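Local structure of NURA (Sulfolobus solfataricus, 2YGK) at residues A[129-134]-A[198-203]; A[257-262]-A[270-275]; A[77-82]-A[302-307]. The protein processes the ends of linear double-stranded DNA as a manganese-dependent nuclease, probably working with the HerA helicase in the resection step of double-strand break repair. All blocks are in the same frame, centred on the assembly; numbering follows the deposited sequence.

In the fold
Strand 70-82 supplies the first half of contact 3, which closes only when the chain returns as helix 300-309, so the other two contacts are nested within its long loop. Contact 1 closes next, pairing strands 129-133 and 197-201 across a largely helical connection. Contact 2 follows in series: the hairpin 257-262/270-275 opens after contact 1 is complete, and no loops cross. All three reach one mixed sheet, contact 3 through strand 70-82. Strand 197-201 also borders strand 270-275, with probable hydrogen bonds from Trp199 N to Asp273 O and from Arg271 N to Ser201 O, which fuses contacts 1 and 2. Leu302 of contact 3 packs against Leu131 and Asp133 of contact 1.

Contact 1 (A[129-134]-A[198-203]); sequences YILMDG and LWISKV. With MN (manganese (II) ion), chain C.
Met132, present as selenomethionine, lies alongside Trp199, both side chains leaving the same face of the sheet, and its course can be followed atom by atom. CB sits 3.6 Å from Trp199 CE3. CG, beside the backbone N at chi1 -47°, rests over the rim of the six-membered ring as a CH-pi contact, 3.7 Å from the ring centroid. SE stands 5.0 Å from that centroid in an oblique Met-aromatic arrangement, and CE, past bends at chi2 and chi3, comes no nearer than 4.3 Å to Trp199 CZ3. Leu117 of helix 104-123 packs against both side chains.

On the other face, Leu131 CD2 reaches Leu198 CB at 3.7 Å and extends toward Ile200. The evidence for parallel pairing is the alternating backbone ladder: Leu198 N to Ile130 O, Met132 N to Leu198 O, Ile200 N to Met132 O, and Gly134 N to Ile200 O. In the last, the donor lies 41° above the carbonyl plane.

Asp133 shares the Leu131 face. OD1 accepts a bond from a water at 2.8 Å, which also lies close to Ile200 O, while OD2 binds manganese at 2.5 Å together with Asp58. An acidic metal ligand at the end of a central strand, beside a parallel neighbour reached through helices, is consistent with the active site of an RNase H-like nuclease fold.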
# COMPACT_ATOMS: atom_id res chain seq x y z
N TYR A 129 -16.46 28.01 -8.09
CA TYR A 129 -15.72 27.25 -7.11
C TYR A 129 -14.93 26.14 -7.80
O TYR A 129 -15.25 25.70 -8.92
CB TYR A 129 -16.68 26.60 -6.13
CG TYR A 129 -17.43 27.52 -5.20
CD1 TYR A 129 -16.92 27.82 -3.94
CD2 TYR A 129 -18.69 28.00 -5.52
CE1 TYR A 129 -17.62 28.61 -3.03
CE2 TYR A 129 -19.41 28.82 -4.61
CZ TYR A 129 -18.86 29.12 -3.36
OH TYR A 129 -19.54 29.92 -2.43
N ILE A 130 -13.88 25.69 -7.11
CA ILE A 130 -13.07 24.57 -7.57
C ILE A 130 -13.17 23.49 -6.54
O ILE A 130 -12.95 23.73 -5.37
CB ILE A 130 -11.60 24.97 -7.73
CG1 ILE A 130 -11.45 26.10 -8.73
CG2 ILE A 130 -10.75 23.77 -8.22
CD1 ILE A 130 -10.04 26.54 -8.85
N LEU A 131 -13.54 22.29 -6.95
CA LEU A 131 -13.60 21.15 -6.05
C LEU A 131 -12.44 20.22 -6.31
O LEU A 131 -12.34 19.63 -7.39
CB LEU A 131 -14.90 20.38 -6.27
CG LEU A 131 -16.14 21.23 -6.34
CD1 LEU A 131 -17.36 20.33 -6.49
CD2 LEU A 131 -16.21 22.09 -5.05
N MSE A 132 -11.56 20.09 -5.33
CA MSE A 132 -10.52 19.08 -5.34
C MSE A 132 -10.97 17.89 -4.50
O MSE A 132 -11.68 18.06 -3.50
CB MSE A 132 -9.23 19.60 -4.69
CG MSE A 132 -8.76 20.98 -5.14
SE MSE A 132 -8.06 21.02 -6.93
CE MSE A 132 -6.74 19.62 -6.80
N ASP A 133 -10.46 16.71 -4.88
CA ASP A 133 -10.70 15.46 -4.18
C ASP A 133 -9.53 15.17 -3.26
O ASP A 133 -8.45 14.91 -3.71
CB ASP A 133 -10.83 14.33 -5.18
CG ASP A 133 -11.01 13.00 -4.51
OD1 ASP A 133 -11.92 12.86 -3.71
OD2 ASP A 133 -10.26 12.07 -4.79
N GLY A 134 -9.75 15.21 -1.96
CA GLY A 134 -8.68 15.12 -1.00
C GLY A 134 -8.55 16.33 -0.09
O GLY A 134 -8.92 17.45 -0.44
N LEU A 198 -12.53 24.30 -2.71
CA LEU A 198 -13.12 23.45 -1.71
C LEU A 198 -12.42 22.15 -1.85
O LEU A 198 -12.46 21.52 -2.90
CB LEU A 198 -14.61 23.25 -1.98
CG LEU A 198 -15.45 24.53 -1.94
CD1 LEU A 198 -16.89 24.18 -2.09
CD2 LEU A 198 -15.20 25.33 -0.66
N TRP A 199 -11.78 21.74 -0.76
CA TRP A 199 -11.04 20.54 -0.74
C TRP A 199 -11.88 19.49 -0.02
O TRP A 199 -11.96 19.48 1.21
CB TRP A 199 -9.74 20.80 0.01
CG TRP A 199 -8.93 21.94 -0.55
CD1 TRP A 199 -9.07 23.28 -0.29
CD2 TRP A 199 -7.81 21.83 -1.42
NE1 TRP A 199 -8.12 24.01 -0.96
CE2 TRP A 199 -7.33 23.14 -1.66
CE3 TRP A 199 -7.15 20.74 -2.01
CZ2 TRP A 199 -6.23 23.40 -2.47
CZ3 TRP A 199 -6.07 20.99 -2.81
CH2 TRP A 199 -5.61 22.33 -3.03
N ILE A 200 -12.45 18.57 -0.77
CA ILE A 200 -13.45 17.67 -0.22
C ILE A 200 -12.95 16.24 -0.11
O ILE A 200 -12.38 15.72 -1.08
CB ILE A 200 -14.66 17.69 -1.11
CG1 ILE A 200 -15.28 19.09 -1.03
CG2 ILE A 200 -15.63 16.63 -0.72
CD1 ILE A 200 -16.43 19.28 -1.92
N SER A 201 -13.18 15.61 1.04
CA SER A 201 -12.85 14.22 1.22
C SER A 201 -13.96 13.40 1.89
O SER A 201 -14.62 13.87 2.78
CB SER A 201 -11.48 14.03 1.98
OG SER A 201 -11.32 14.82 3.15
N LYS A 202 -14.09 12.15 1.42
CA LYS A 202 -14.98 11.15 1.96
C LYS A 202 -14.42 10.51 3.22
O LYS A 202 -15.16 10.01 4.05
CB LYS A 202 -15.22 10.07 0.90
CG LYS A 202 -15.90 10.54 -0.40
CD LYS A 202 -15.92 9.46 -1.55
CE LYS A 202 -17.30 9.48 -2.31
NZ LYS A 202 -17.36 8.51 -3.50
N VAL A 203 -13.11 10.57 3.39
CA VAL A 203 -12.38 9.92 4.49
C VAL A 203 -11.57 10.95 5.27
O VAL A 203 -11.15 11.95 4.71
CB VAL A 203 -11.43 8.85 3.90
CG1 VAL A 203 -10.47 8.31 4.95
CG2 VAL A 203 -12.25 7.73 3.29
MN MN C . -8.21 11.19 -5.90
O HOH W 1 -13.74 13.84 -1.89

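Contact 2 (A[257-262]-A[270-275])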
# COMPACT_ATOMS: atom_id res chain seq x y z
N THR A 257 -10.12 26.68 7.35
CA THR A 257 -11.27 26.22 8.09
C THR A 257 -11.69 24.84 7.60
O THR A 257 -11.73 24.59 6.40
CB THR A 257 -12.44 27.18 7.93
OG1 THR A 257 -12.04 28.49 8.35
CG2 THR A 257 -13.60 26.75 8.79
N THR A 258 -12.00 23.96 8.56
CA THR A 258 -12.61 22.70 8.25
C THR A 258 -14.03 22.69 8.82
O THR A 258 -14.28 23.22 9.89
CB THR A 258 -11.77 21.53 8.81
OG1 THR A 258 -10.43 21.60 8.26
CG2 THR A 258 -12.37 20.20 8.42
N PHE A 259 -14.96 22.13 8.07
CA PHE A 259 -16.22 21.67 8.64
C PHE A 259 -16.59 20.35 7.99
O PHE A 259 -16.07 20.02 6.93
CB PHE A 259 -17.34 22.69 8.47
CG PHE A 259 -17.68 23.01 7.05
CD1 PHE A 259 -16.99 23.99 6.37
CD2 PHE A 259 -18.70 22.38 6.41
CE1 PHE A 259 -17.30 24.30 5.01
CE2 PHE A 259 -19.03 22.69 5.07
CZ PHE A 259 -18.31 23.64 4.38
N TYR A 260 -17.50 19.63 8.63
CA TYR A 260 -18.10 18.42 8.10
C TYR A 260 -19.51 18.71 7.73
O TYR A 260 -20.22 19.41 8.43
CB TYR A 260 -18.09 17.37 9.16
CG TYR A 260 -16.71 16.93 9.49
CD1 TYR A 260 -16.05 15.95 8.70
CD2 TYR A 260 -16.03 17.46 10.57
CE1 TYR A 260 -14.78 15.52 9.01
CE2 TYR A 260 -14.74 17.01 10.90
CZ TYR A 260 -14.12 16.05 10.10
OH TYR A 260 -12.84 15.61 10.42
N THR A 261 -19.95 18.21 6.60
CA THR A 261 -21.32 18.49 6.19
C THR A 261 -21.88 17.21 5.62
O THR A 261 -21.13 16.35 5.15
CB THR A 261 -21.38 19.65 5.10
OG1 THR A 261 -22.75 19.97 4.74
CG2 THR A 261 -20.57 19.25 3.90
N ARG A 262 -23.20 17.08 5.77
CA ARG A 262 -24.00 16.11 5.08
C ARG A 262 -24.91 16.93 4.24
O ARG A 262 -25.66 17.73 4.79
CB ARG A 262 -24.83 15.30 6.09
CG ARG A 262 -25.81 14.33 5.41
CD ARG A 262 -26.59 13.52 6.41
NE ARG A 262 -25.79 12.55 7.18
CZ ARG A 262 -25.50 12.62 8.49
NH1 ARG A 262 -25.92 13.62 9.24
NH2 ARG A 262 -24.78 11.65 9.06
N ILE A 270 -19.19 14.41 4.48
CA ILE A 270 -17.91 14.75 3.86
C ILE A 270 -17.20 15.85 4.65
O ILE A 270 -17.85 16.64 5.36
CB ILE A 270 -18.10 15.22 2.43
CG1 ILE A 270 -18.91 16.51 2.37
CG2 ILE A 270 -18.80 14.17 1.61
CD1 ILE A 270 -19.18 17.05 0.94
N ARG A 271 -15.86 15.89 4.55
CA ARG A 271 -15.04 16.95 5.12
C ARG A 271 -14.79 18.01 4.06
O ARG A 271 -14.45 17.70 2.92
CB ARG A 271 -13.70 16.39 5.54
CG ARG A 271 -12.82 17.39 6.31
CD ARG A 271 -11.40 16.87 6.50
NE ARG A 271 -10.53 17.91 7.08
CZ ARG A 271 -9.78 17.77 8.17
NH1 ARG A 271 -9.72 16.62 8.87
NH2 ARG A 271 -9.07 18.82 8.59
N VAL A 272 -14.93 19.28 4.44
CA VAL A 272 -14.58 20.37 3.52
C VAL A 272 -13.53 21.24 4.18
O VAL A 272 -13.74 21.68 5.30
CB VAL A 272 -15.78 21.25 3.21
CG1 VAL A 272 -15.36 22.33 2.29
CG2 VAL A 272 -16.95 20.46 2.60
N ASP A 273 -12.42 21.48 3.48
CA ASP A 273 -11.44 22.47 3.90
C ASP A 273 -11.50 23.63 2.94
O ASP A 273 -11.51 23.44 1.74
CB ASP A 273 -10.03 21.92 3.85
CG ASP A 273 -9.83 20.70 4.72
OD1 ASP A 273 -10.57 20.65 5.71
OD2 ASP A 273 -8.95 19.81 4.39
N ILE A 274 -11.52 24.84 3.46
CA ILE A 274 -11.56 26.03 2.65
C ILE A 274 -10.58 27.02 3.26
O ILE A 274 -10.66 27.31 4.42
CB ILE A 274 -13.04 26.58 2.55
CG1 ILE A 274 -13.10 27.97 1.94
CG2 ILE A 274 -13.70 26.65 3.87
CD1 ILE A 274 -14.54 28.41 1.72
N VAL A 275 -9.61 27.50 2.48
CA VAL A 275 -8.63 28.48 2.99
C VAL A 275 -9.24 29.88 3.14
O VAL A 275 -9.66 30.52 2.16
CB VAL A 275 -7.41 28.63 2.08
CG1 VAL A 275 -6.60 29.83 2.50
CG2 VAL A 275 -6.57 27.35 2.06
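Thr257 and Ile274, Phe259 and Val272, and Thr261 and Ile270 form three hydrogen-bonded antiparallel pairs, each with two N-H to O=C bonds; between them, the Thr258-Asp273 and Tyr260-Arg271 pairs are non-hydrogen-bonded. The segment axes approach to 4.8 Å at 147°. On the face carrying Phe259, its ring is swung between backbone N and carbonyl carbon (chi1 61°), which lays one face over Val272 CB, 3.7 Å from Phe259 CZ. Thr261 CG2 meets Ile270 CG1 at 3.6 Å, and helix 280-291 covers this face. Seven residues join the strands, making a beta hairpin whose second strand continues the sheet beside strand 197-201.

On the other face, Asp273 OD1 takes two donors: Arg271 NE meets its syn lone pair, the oxygen lying in the guanidinium plane, in a salt bridge of 3.1 Å, while Thr258 OG1 donates at 2.7 Å from above the carboxylate plane. Arg271 NH2 adds a weak bond to Thr258 OG1, Thr258 CG2 covers a guanidinium face, and NH1 bonds Ser204 OG. A leucine in place of Arg271 would probably leave the buried Asp273 carboxylate without its positive mate and Ser204 OG without this donor. Tyr260 CE1 lies across the arginine stem, 3.7 Å from Arg271 CB.

Contact 3 (A[77-82]-A[302-307]); sequences ESVIGD and LLKAHM
Val79 meets the helix with both of its methyl groups. CG2 touches the helix at Ala305, 3.9 Å from CA and also 3.9 Å from CB, while CG1 approaches Lys304 CD at 3.9 Å. The branch puts CG1 anti to the backbone N (chi1 163°) and CG2 anti to the carbonyl carbon, which splits the two methyls between neighbouring helix residues. Lys304 crosses the valine with its aliphatic stem, so the apolar part of the lysine does the packing and its ammonium group lies beyond.

Two residues earlier on the same face of the strand, Glu77 runs out extended. Its OE1 comes to 3.8 Å from Ala305 CA, a plain van der Waals approach. Lys304 NZ stays 5.2 Å from Glu77 OE1, too long for a salt bridge, although their opposite charges may still attract. The amine is instead paired with Asp308, one helical turn on, whose carboxylate also lies near Glu77 OE1, so the lysine's charge may ease the crowding of the two acids.

The small side chain of Ala305 probably permits this closeness: the Glu77 and Ala305 CA atoms are 5.9 Å apart, and the segment axes come within 8.1 Å at 151°. The interface is modest, burying 201 Å² in all, and rests on dispersion between the segments, without polar bonds.

The second shell ties it to the metal site: Glu77 is backbone-bonded to Asp58, a manganese ligand that Ala305 and His306 touch, and Val79 to Ala56, on which Leu302 packs. Helix 300-309 thus packs on strands 54-65 and 70-82, its 302-307 segment running roughly antiparallel to the latter, and strand 70-82 is held between strands 54-65 and 85-98 with the helix on its Glu77 and Val79 face.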
# COMPACT_ATOMS: atom_id res chain seq x y z
N GLU A 77 -8.28 14.74 -14.70
CA GLU A 77 -9.30 15.36 -15.48
C GLU A 77 -9.95 16.51 -14.72
O GLU A 77 -10.21 16.39 -13.54
CB GLU A 77 -10.34 14.32 -15.81
CG GLU A 77 -11.47 14.80 -16.68
CD GLU A 77 -12.35 13.67 -17.12
OE1 GLU A 77 -13.22 13.26 -16.42
OE2 GLU A 77 -12.19 13.13 -18.19
N SER A 78 -10.19 17.62 -15.41
CA SER A 78 -11.04 18.68 -14.91
C SER A 78 -12.43 18.49 -15.54
O SER A 78 -12.57 18.05 -16.69
CB SER A 78 -10.48 20.09 -15.20
OG SER A 78 -10.40 20.32 -16.60
N VAL A 79 -13.44 18.83 -14.75
CA VAL A 79 -14.83 18.66 -15.12
C VAL A 79 -15.60 19.91 -14.70
O VAL A 79 -15.55 20.31 -13.52
CB VAL A 79 -15.43 17.42 -14.41
CG1 VAL A 79 -16.92 17.46 -14.45
CG2 VAL A 79 -14.93 16.16 -15.05
N ILE A 80 -16.29 20.55 -15.66
CA ILE A 80 -17.18 21.67 -15.36
C ILE A 80 -18.63 21.20 -15.20
O ILE A 80 -19.16 20.52 -16.09
CB ILE A 80 -17.09 22.81 -16.43
CG1 ILE A 80 -17.70 24.11 -15.89
CG2 ILE A 80 -17.78 22.41 -17.75
CD1 ILE A 80 -17.01 25.38 -16.38
N GLY A 81 -19.26 21.57 -14.08
CA GLY A 81 -20.67 21.24 -13.81
C GLY A 81 -21.56 22.35 -13.24
O GLY A 81 -21.12 23.14 -12.40
N ASP A 82 -22.80 22.41 -13.70
CA ASP A 82 -23.84 23.20 -13.04
C ASP A 82 -25.18 22.50 -13.18
O ASP A 82 -25.26 21.39 -13.70
CB ASP A 82 -23.92 24.66 -13.57
CG ASP A 82 -24.26 24.74 -15.06
OD1 ASP A 82 -24.21 23.73 -15.78
OD2 ASP A 82 -24.56 25.85 -15.54
N LEU A 302 -17.27 15.85 -9.11
CA LEU A 302 -16.19 15.04 -8.63
C LEU A 302 -16.40 13.57 -8.97
O LEU A 302 -15.52 12.92 -9.52
CB LEU A 302 -16.07 15.18 -7.12
CG LEU A 302 -15.25 16.39 -6.72
CD1 LEU A 302 -15.17 16.47 -5.21
CD2 LEU A 302 -13.86 16.27 -7.31
N LEU A 303 -17.54 13.01 -8.62
CA LEU A 303 -17.78 11.60 -8.93
C LEU A 303 -17.44 11.29 -10.38
O LEU A 303 -16.91 10.23 -10.67
CB LEU A 303 -19.21 11.19 -8.61
CG LEU A 303 -19.55 9.72 -8.90
CD1 LEU A 303 -18.56 8.79 -8.21
CD2 LEU A 303 -21.01 9.36 -8.50
N LYS A 304 -17.72 12.21 -11.27
CA LYS A 304 -17.52 12.01 -12.69
C LYS A 304 -16.06 12.07 -12.97
O LYS A 304 -15.52 11.21 -13.66
CB LYS A 304 -18.23 13.07 -13.54
CG LYS A 304 -18.04 12.83 -15.04
CD LYS A 304 -18.38 14.11 -15.86
CE LYS A 304 -17.95 13.97 -17.35
NZ LYS A 304 -18.14 12.64 -17.96
N ALA A 305 -15.42 13.11 -12.46
CA ALA A 305 -13.98 13.24 -12.65
C ALA A 305 -13.32 11.96 -12.19
O ALA A 305 -12.47 11.40 -12.89
CB ALA A 305 -13.46 14.42 -11.87
N HIS A 306 -13.74 11.46 -11.04
CA HIS A 306 -13.11 10.31 -10.43
C HIS A 306 -13.37 9.11 -11.31
O HIS A 306 -12.48 8.30 -11.55
CB HIS A 306 -13.66 10.09 -9.04
CG HIS A 306 -13.13 8.88 -8.35
ND1 HIS A 306 -11.79 8.71 -8.05
CD2 HIS A 306 -13.75 7.79 -7.85
CE1 HIS A 306 -11.61 7.57 -7.42
NE2 HIS A 306 -12.78 6.99 -7.27
N MSE A 307 -14.58 8.97 -11.82
CA MSE A 307 -14.88 7.75 -12.55
C MSE A 307 -14.08 7.70 -13.86
O MSE A 307 -13.68 6.63 -14.34
CB MSE A 307 -16.36 7.65 -12.82
CG MSE A 307 -17.16 7.24 -11.62
SE MSE A 307 -19.06 7.41 -12.04
CE MSE A 307 -19.16 5.95 -13.35